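PDB 4MDB: mariner Mos1 transposase from Drosophila mauritiana, which cuts the Mos1 transposon out of DNA and pastes it in elsewhere, using divalent metal ions in a DDD-motif active site of RNase H fold. Local coordinates for residues R22-D36 against Y117-D129. The protein carries 1 engineered substitution. Numbering follows the deposited sequence.
Sequences RYKRKSFLHRIVTGD and YQKRQHRVIFLHD. With MG (magnesium ion), chain D; MG (magnesium ion), chain C; RLT (N-(4-fluorobenzyl)-5-hydroxy-1-methyl-2-(1-methyl-1-{[(5-methyl-1,3,4-oxadiazol-2-yl)carbonyl]amino}ethyl)-6-oxo-1,6-di hydropyrimidine-4-carboxamide), chain B.
Ile125 lays its CD1 methyl over one face of the Arg31 guanidinium, 3.6 Å from CZ, where the opening part of strand 32-42 and strand 125-127 begin to run side by side. They are parallel neighbours at the heart of the RNase H fold of this catalytic domain; Asp36, within the first strand, and Asp129, just past the second, supply two of the three metal-binding carboxylates of the DDD motif. Arginine suits the start of the strand pair: its flat group covers the isoleucine while NH1, in the guanidinium plane, donates to Arg123 O at 2.8 Å. The bend of its chain (chi3 -74°) turns the group back to that carbonyl, and the aliphatic CD passes 3.3 Å from ND1 of His122. The same methyl of Ile125 also touches CB of Phe28, the two side chains crossing at about a right angle, so Ile125 ties its strand to the loop that leads into strand 32-42.

Parallel ladder bonds follow: Ile125 N to Arg31 O, Val33 N to Ile125 O and Leu127 N to Val33 O. Beta-branched Ile32 and Val33 suit the extended backbone and send their side chains to opposite faces, Ile32 to that of Ile125 and Leu127, Val33 to that of Phe126, whose ring packs against helix 96-113. Thr34 adds a polar grip: with OG1 anti to its own N (chi1 -166°), the hydroxyl donates to Leu127 O at 2.7 Å from above the carbonyl plane. The same oxygen also accepts a longer hydrogen bond from Gly35 N, 3.3 Å.

Beyond the ladder the two aspartates converge on one magnesium ion, which also holds two raltegravir oxygens and two waters; Asp164 joins Asp36 at the second ion. Asp36 OD1 and Asp129 OD2 approach to 2.9 Å as adjacent ligands of the shared ion, each bound at 2.1 Å.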
loop_
_atom_site.group_PDB
_atom_site.type_symbol
_atom_site.label_atom_id
_atom_site.label_comp_id
_atom_site.label_asym_id
_atom_site.label_seq_id
_atom_site.Cartn_x
_atom_site.Cartn_y
_atom_site.Cartn_z
ATOM N N ARG A 22 -12.647 -13.512 8.423
ATOM C CA ARG A 22 -12.249 -12.628 9.545
ATOM C C ARG A 22 -13.088 -11.373 9.551
ATOM O O ARG A 22 -13.600 -10.963 10.589
ATOM C CB ARG A 22 -10.776 -12.236 9.480
ATOM C CG ARG A 22 -10.400 -11.245 10.624
ATOM C CD ARG A 22 -8.935 -11.035 10.577
ATOM N NE ARG A 22 -8.484 -10.038 11.564
ATOM C CZ ARG A 22 -7.201 -9.715 11.739
ATOM N NH1 ARG A 22 -6.286 -10.236 10.952
ATOM N NH2 ARG A 22 -6.866 -8.841 12.649
ATOM N N TYR A 23 -13.219 -10.717 8.403
ATOM C CA TYR A 23 -13.975 -9.480 8.273
ATOM C C TYR A 23 -15.374 -9.649 8.765
ATOM O O TYR A 23 -15.869 -8.788 9.451
ATOM C CB TYR A 23 -13.927 -8.949 6.849
ATOM C CG TYR A 23 -14.893 -7.841 6.553
ATOM C CD1 TYR A 23 -14.682 -6.519 7.012
ATOM C CD2 TYR A 23 -16.070 -8.113 5.882
ATOM C CE1 TYR A 23 -15.586 -5.510 6.756
ATOM C CE2 TYR A 23 -16.992 -7.111 5.640
ATOM C CZ TYR A 23 -16.781 -5.827 6.070
ATOM O OH TYR A 23 -17.743 -4.904 5.770
ATOM N N LYS A 24 -15.979 -10.779 8.403
ATOM C CA LYS A 24 -17.381 -11.023 8.785
ATOM C C LYS A 24 -17.521 -11.191 10.288
ATOM O O LYS A 24 -18.539 -10.765 10.845
ATOM C CB LYS A 24 -17.910 -12.215 7.999
ATOM C CG LYS A 24 -18.079 -11.805 6.527
ATOM C CD LYS A 24 -18.602 -12.942 5.695
ATOM C CE LYS A 24 -19.013 -12.517 4.290
ATOM N NZ LYS A 24 -18.898 -13.748 3.463
ATOM N N ARG A 25 -16.545 -11.806 10.939
ATOM C CA ARG A 25 -16.579 -11.973 12.391
ATOM C C ARG A 25 -16.412 -10.588 13.033
ATOM O O ARG A 25 -17.172 -10.242 13.907
ATOM C CB ARG A 25 -15.511 -12.928 12.904
ATOM C CG ARG A 25 -15.847 -14.414 12.767
ATOM C CD ARG A 25 -14.772 -15.386 13.300
ATOM N NE ARG A 25 -13.785 -15.788 12.287
ATOM C CZ ARG A 25 -12.544 -15.306 12.136
ATOM N NH1 ARG A 25 -11.764 -15.791 11.151
ATOM N NH2 ARG A 25 -12.061 -14.361 12.952
ATOM N N LYS A 26 -15.421 -9.784 12.579
ATOM C CA LYS A 26 -15.143 -8.487 13.219
ATOM C C LYS A 26 -14.409 -7.608 12.266
ATOM O O LYS A 26 -13.302 -7.911 11.986
ATOM C CB LYS A 26 -14.342 -8.631 14.483
ATOM C CG LYS A 26 -14.147 -7.321 15.257
ATOM C CD LYS A 26 -13.129 -7.561 16.347
ATOM C CE LYS A 26 -12.888 -6.371 17.237
ATOM N NZ LYS A 26 -11.422 -6.373 17.609
ATOM N N SER A 27 -15.057 -6.594 11.722
ATOM C CA SER A 27 -14.345 -5.729 10.778
ATOM C C SER A 27 -13.103 -5.125 11.358
ATOM O O SER A 27 -13.142 -4.602 12.468
ATOM C CB SER A 27 -15.227 -4.606 10.238
ATOM O OG SER A 27 -14.511 -3.804 9.368
ATOM N N PHE A 28 -11.996 -5.107 10.597
ATOM C CA PHE A 28 -10.700 -4.597 11.046
ATOM C C PHE A 28 -10.187 -3.557 10.096
ATOM O O PHE A 28 -9.023 -3.078 10.173
ATOM C CB PHE A 28 -9.707 -5.737 11.123
ATOM C CG PHE A 28 -9.598 -6.548 9.846
ATOM C CD1 PHE A 28 -10.441 -7.663 9.605
ATOM C CD2 PHE A 28 -8.649 -6.242 8.921
ATOM C CE1 PHE A 28 -10.318 -8.424 8.489
ATOM C CE2 PHE A 28 -8.561 -6.998 7.745
ATOM C CZ PHE A 28 -9.374 -8.090 7.532
ATOM N N LEU A 29 -11.022 -3.154 9.167
ATOM C CA LEU A 29 -10.533 -2.309 8.098
ATOM C C LEU A 29 -10.030 -0.923 8.513
ATOM O O LEU A 29 -9.138 -0.332 7.871
ATOM C CB LEU A 29 -11.627 -2.071 7.087
ATOM C CG LEU A 29 -12.252 -3.290 6.462
ATOM C CD1 LEU A 29 -13.249 -2.788 5.448
ATOM C CD2 LEU A 29 -11.270 -4.275 5.851
ATOM N N HIS A 30 -10.579 -0.416 9.625
ATOM C CA HIS A 30 -10.183 0.864 10.157
ATOM C C HIS A 30 -8.802 0.847 10.808
ATOM O O HIS A 30 -8.220 1.938 11.122
ATOM C CB HIS A 30 -11.229 1.321 11.196
ATOM C CG HIS A 30 -11.372 0.369 12.346
ATOM N ND1 HIS A 30 -11.962 -0.864 12.212
ATOM C CD2 HIS A 30 -11.029 0.477 13.650
ATOM C CE1 HIS A 30 -11.970 -1.474 13.386
ATOM N NE2 HIS A 30 -11.402 -0.666 14.278
ATOM N N ARG A 31 -8.217 -0.342 10.992
ATOM C CA ARG A 31 -6.878 -0.447 11.520
ATOM C C ARG A 31 -5.833 -0.738 10.440
ATOM O O ARG A 31 -4.669 -0.916 10.757
ATOM C CB ARG A 31 -6.782 -1.498 12.644
ATOM C CG ARG A 31 -7.789 -1.172 13.711
ATOM C CD ARG A 31 -7.602 -1.956 14.969
ATOM N NE ARG A 31 -8.013 -3.349 14.895
ATOM C CZ ARG A 31 -7.180 -4.381 14.953
ATOM N NH1 ARG A 31 -5.885 -4.199 15.091
ATOM N NH2 ARG A 31 -7.677 -5.600 14.916
ATOM N N ILE A 32 -6.207 -0.777 9.161
ATOM C CA ILE A 32 -5.253 -1.108 8.103
ATOM C C ILE A 32 -4.457 0.129 7.686
ATOM O O ILE A 32 -5.003 1.228 7.443
ATOM C CB ILE A 32 -5.991 -1.646 6.843
ATOM C CG1 ILE A 32 -6.607 -2.989 7.148
ATOM C CG2 ILE A 32 -5.039 -1.738 5.689
ATOM C CD1 ILE A 32 -7.460 -3.522 6.031
ATOM N N VAL A 33 -3.178 -0.060 7.653
ATOM C CA VAL A 33 -2.266 0.858 7.058
ATOM C C VAL A 33 -1.666 0.062 5.885
ATOM O O VAL A 33 -1.219 -1.083 6.043
ATOM C CB VAL A 33 -1.155 1.211 8.071
ATOM C CG1 VAL A 33 0.017 1.964 7.452
ATOM C CG2 VAL A 33 -1.725 1.995 9.252
ATOM N N THR A 34 -1.628 0.720 4.737
ATOM C CA THR A 34 -1.169 0.023 3.516
ATOM C C THR A 34 -0.196 0.859 2.767
ATOM O O THR A 34 -0.205 2.089 2.862
ATOM C CB THR A 34 -2.371 -0.500 2.727
ATOM O OG1 THR A 34 -1.985 -1.444 1.717
ATOM C CG2 THR A 34 -3.114 0.585 1.994
ATOM N N GLY A 35 0.571 0.238 1.869
ATOM C CA GLY A 35 1.536 0.999 1.102
ATOM C C GLY A 35 2.122 0.209 -0.007
ATOM O O GLY A 35 1.993 -1.036 -0.085
ATOM N N ASP A 36 2.806 0.923 -0.868
ATOM C CA ASP A 36 3.395 0.295 -2.098
ATOM C C ASP A 36 4.273 1.380 -2.766
ATOM O O ASP A 36 4.194 2.595 -2.488
ATOM C CB ASP A 36 2.295 -0.107 -3.074
ATOM C CG ASP A 36 2.764 -1.014 -4.206
ATOM O OD1 ASP A 36 3.678 -1.802 -3.946
ATOM O OD2 ASP A 36 2.096 -0.846 -5.273
ATOM N N TYR A 117 -3.198 5.259 17.563
ATOM C CA TYR A 117 -1.990 4.430 17.599
ATOM C C TYR A 117 -0.982 4.910 18.634
ATOM O O TYR A 117 -0.330 4.099 19.227
ATOM C CB TYR A 117 -1.318 4.299 16.229
ATOM C CG TYR A 117 -2.235 3.674 15.243
ATOM C CD1 TYR A 117 -2.877 2.493 15.538
ATOM C CD2 TYR A 117 -2.486 4.256 14.021
ATOM C CE1 TYR A 117 -3.744 1.932 14.652
ATOM C CE2 TYR A 117 -3.330 3.673 13.115
ATOM C CZ TYR A 117 -3.943 2.500 13.445
ATOM O OH TYR A 117 -4.782 1.923 12.614
ATOM N N GLN A 118 -0.859 6.215 18.837
ATOM C CA GLN A 118 0.153 6.692 19.787
ATOM C C GLN A 118 -0.203 6.091 21.129
ATOM O O GLN A 118 0.628 5.739 21.861
ATOM C CB GLN A 118 0.259 8.223 19.842
ATOM C CG GLN A 118 0.539 8.846 21.209
ATOM C CD GLN A 118 -0.434 9.945 21.557
ATOM O OE1 GLN A 118 -0.489 10.972 20.914
ATOM N NE2 GLN A 118 -1.241 9.699 22.568
ATOM N N LYS A 119 -1.498 6.051 21.426
ATOM C CA LYS A 119 -1.977 5.656 22.746
ATOM C C LYS A 119 -1.999 4.147 22.942
ATOM O O LYS A 119 -2.288 3.659 24.035
ATOM C CB LYS A 119 -3.371 6.236 23.002
ATOM C CG LYS A 119 -3.534 7.681 22.559
ATOM C CD LYS A 119 -4.798 8.296 23.135
ATOM C CE LYS A 119 -4.966 9.737 22.683
ATOM N NZ LYS A 119 -6.386 10.058 22.367
ATOM N N ARG A 120 -1.696 3.409 21.881
ATOM C CA ARG A 120 -1.697 1.956 21.952
ATOM C C ARG A 120 -3.081 1.382 22.203
ATOM O O ARG A 120 -3.210 0.304 22.782
ATOM C CB ARG A 120 -0.728 1.475 23.035
ATOM C CG ARG A 120 0.739 1.650 22.679
ATOM C CD ARG A 120 0.992 1.337 21.213
ATOM N NE ARG A 120 2.392 1.534 20.845
ATOM C CZ ARG A 120 2.805 2.365 19.895
ATOM N NH1 ARG A 120 1.924 3.083 19.210
ATOM N NH2 ARG A 120 4.098 2.479 19.627
ATOM N N GLN A 121 -4.118 2.090 21.767
ATOM C CA GLN A 121 -5.450 1.561 21.936
ATOM C C GLN A 121 -5.718 0.712 20.766
ATOM O O GLN A 121 -6.731 0.038 20.740
ATOM C CB GLN A 121 -6.484 2.645 21.975
ATOM C CG GLN A 121 -5.972 3.964 22.447
ATOM C CD GLN A 121 -7.103 4.895 22.659
ATOM O OE1 GLN A 121 -7.780 5.303 21.712
ATOM N NE2 GLN A 121 -7.371 5.182 23.917
ATOM N N HIS A 122 -4.815 0.768 19.769
ATOM C CA HIS A 122 -5.184 0.164 18.494
ATOM C C HIS A 122 -3.956 -0.347 17.748
ATOM O O HIS A 122 -3.073 0.427 17.381
ATOM C CB HIS A 122 -5.945 1.169 17.626
ATOM C CG HIS A 122 -7.434 1.023 17.697
ATOM N ND1 HIS A 122 -8.220 0.864 16.577
ATOM C CD2 HIS A 122 -8.278 1.013 18.755
ATOM C CE1 HIS A 122 -9.486 0.762 16.941
ATOM N NE2 HIS A 122 -9.549 0.849 18.258
ATOM N N ARG A 123 -3.908 -1.657 17.528
ATOM C CA ARG A 123 -2.797 -2.273 16.826
ATOM C C ARG A 123 -2.905 -2.081 15.328
ATOM O O ARG A 123 -3.970 -2.254 14.744
ATOM C CB ARG A 123 -2.794 -3.771 17.154
ATOM C CG ARG A 123 -1.626 -4.515 16.611
ATOM C CD ARG A 123 -1.719 -5.988 16.892
ATOM N NE ARG A 123 -0.463 -6.658 16.503
ATOM C CZ ARG A 123 -0.294 -7.984 16.450
ATOM N NH1 ARG A 123 -1.309 -8.830 16.693
ATOM N NH2 ARG A 123 0.880 -8.515 16.118
ATOM N N VAL A 124 -1.792 -1.706 14.751
ATOM C CA VAL A 124 -1.679 -1.503 13.315
ATOM C C VAL A 124 -1.823 -2.857 12.636
ATOM O O VAL A 124 -1.154 -3.837 13.014
ATOM C CB VAL A 124 -0.380 -0.831 12.914
ATOM C CG1 VAL A 124 -0.213 -0.893 11.383
ATOM C CG2 VAL A 124 -0.317 0.579 13.539
ATOM N N ILE A 125 -2.612 -2.895 11.560
ATOM C CA ILE A 125 -2.661 -4.003 10.691
ATOM C C ILE A 125 -1.978 -3.531 9.383
ATOM O O ILE A 125 -2.529 -2.675 8.720
ATOM C CB ILE A 125 -4.084 -4.493 10.439
ATOM C CG1 ILE A 125 -4.702 -4.996 11.742
ATOM C CG2 ILE A 125 -4.148 -5.557 9.332
ATOM C CD1 ILE A 125 -6.157 -5.334 11.651
ATOM N N PHE A 126 -0.945 -4.191 8.940
ATOM C CA PHE A 126 -0.119 -3.670 7.850
ATOM C C PHE A 126 -0.326 -4.520 6.625
ATOM O O PHE A 126 -0.162 -5.751 6.658
ATOM C CB PHE A 126 1.360 -3.682 8.244
ATOM C CG PHE A 126 2.272 -2.878 7.378
ATOM C CD1 PHE A 126 2.072 -1.554 7.191
ATOM C CD2 PHE A 126 3.386 -3.474 6.785
ATOM C CE1 PHE A 126 2.952 -0.780 6.469
ATOM C CE2 PHE A 126 4.263 -2.703 6.026
ATOM C CZ PHE A 126 4.014 -1.345 5.900
ATOM N N LEU A 127 -0.648 -3.856 5.529
ATOM C CA LEU A 127 -0.855 -4.539 4.253
ATOM C C LEU A 127 0.108 -4.035 3.233
ATOM O O LEU A 127 0.035 -2.856 2.790
ATOM C CB LEU A 127 -2.307 -4.391 3.789
ATOM C CG LEU A 127 -2.715 -4.955 2.398
ATOM C CD1 LEU A 127 -2.512 -6.453 2.457
ATOM C CD2 LEU A 127 -4.166 -4.583 2.228
ATOM N N HIS A 128 1.042 -4.915 2.900
ATOM C CA HIS A 128 1.991 -4.626 1.825
ATOM C C HIS A 128 2.198 -5.856 0.989
ATOM O O HIS A 128 1.885 -6.943 1.404
ATOM C CB HIS A 128 3.345 -4.024 2.366
ATOM C CG HIS A 128 4.180 -4.922 3.196
ATOM N ND1 HIS A 128 5.468 -4.583 3.564
ATOM C CD2 HIS A 128 3.930 -6.114 3.795
ATOM C CE1 HIS A 128 5.985 -5.543 4.305
ATOM N NE2 HIS A 128 5.076 -6.477 4.472
ATOM N N ASP A 129 2.774 -5.651 -0.181
ATOM C CA ASP A 129 2.985 -6.810 -1.045
ATOM C C ASP A 129 4.276 -7.591 -0.778
ATOM O O ASP A 129 5.046 -7.288 0.117
ATOM C CB ASP A 129 2.736 -6.402 -2.474
ATOM C CG ASP A 129 3.800 -5.515 -3.101
ATOM O OD1 ASP A 129 4.922 -5.576 -2.642
ATOM O OD2 ASP A 129 3.508 -4.676 -4.045
HETATM MG MG MG D . 4.509 -3.246 -5.185
HETATM MG MG MG C . 1.818 -1.635 -7.018
HETATM C CAA RLT B . 4.973 -12.141 -7.405
HETATM C CAB RLT B . 1.294 -3.909 -10.977
HETATM C CAC RLT B . 1.888 -6.844 -11.600
HETATM C CAD RLT B . 4.049 -5.313 -12.341
HETATM O OAE RLT B . 5.374 -4.790 -6.213
HETATM O OAF RLT B . 2.897 -8.318 -9.174
HETATM O OAG RLT B . 1.469 -2.698 -8.814
HETATM O OAH RLT B . 3.122 -3.193 -6.775
HETATM F FAI RLT B . 6.135 -11.827 -4.988
HETATM C CAJ RLT B . 5.567 -9.515 -5.227
HETATM C CAK RLT B . 7.559 -10.357 -6.241
HETATM C CAL RLT B . 5.849 -8.234 -5.745
HETATM C CAM RLT B . 7.849 -9.087 -6.760
HETATM C CAN RLT B . 7.345 -6.662 -7.118
HETATM N NAO RLT B . 6.410 -10.960 -9.301
HETATM N NAP RLT B . 6.089 -9.807 -10.066
HETATM N NAQ RLT B . 4.173 -5.804 -9.280
HETATM N NAR RLT B . 6.144 -6.225 -7.842
HETATM N NAS RLT B . 4.193 -7.479 -10.931
HETATM O OAT RLT B . 4.394 -10.227 -8.618
HETATM C CAU RLT B . 5.237 -5.399 -7.240
HETATM C CAV RLT B . 3.908 -8.319 -9.897
HETATM C CAW RLT B . 5.357 -11.152 -8.464
HETATM C CAX RLT B . 6.426 -10.589 -5.478
HETATM C CAY RLT B . 7.011 -8.009 -6.520
HETATM C CAZ RLT B . 3.290 -3.938 -7.877
HETATM C CBA RLT B . 4.881 -9.400 -9.593
HETATM C CBB RLT B . 4.171 -5.068 -8.103
HETATM C CBC RLT B . 3.266 -5.526 -10.253
HETATM C CBD RLT B . 2.299 -3.657 -8.886
HETATM N NBE RLT B . 2.353 -4.431 -10.058
HETATM C CBF RLT B . 3.368 -6.470 -11.558
HETATM O O HOH W 1 -5.198 2.996 10.397
HETATM O O HOH W 2 3.429 -3.039 -1.305
HETATM O O HOH W 3 6.143 -3.409 -3.913
HETATM O O HOH W 4 3.029 -0.269 -7.944
HETATM O O HOH W 5 5.638 -1.788 -6.181
#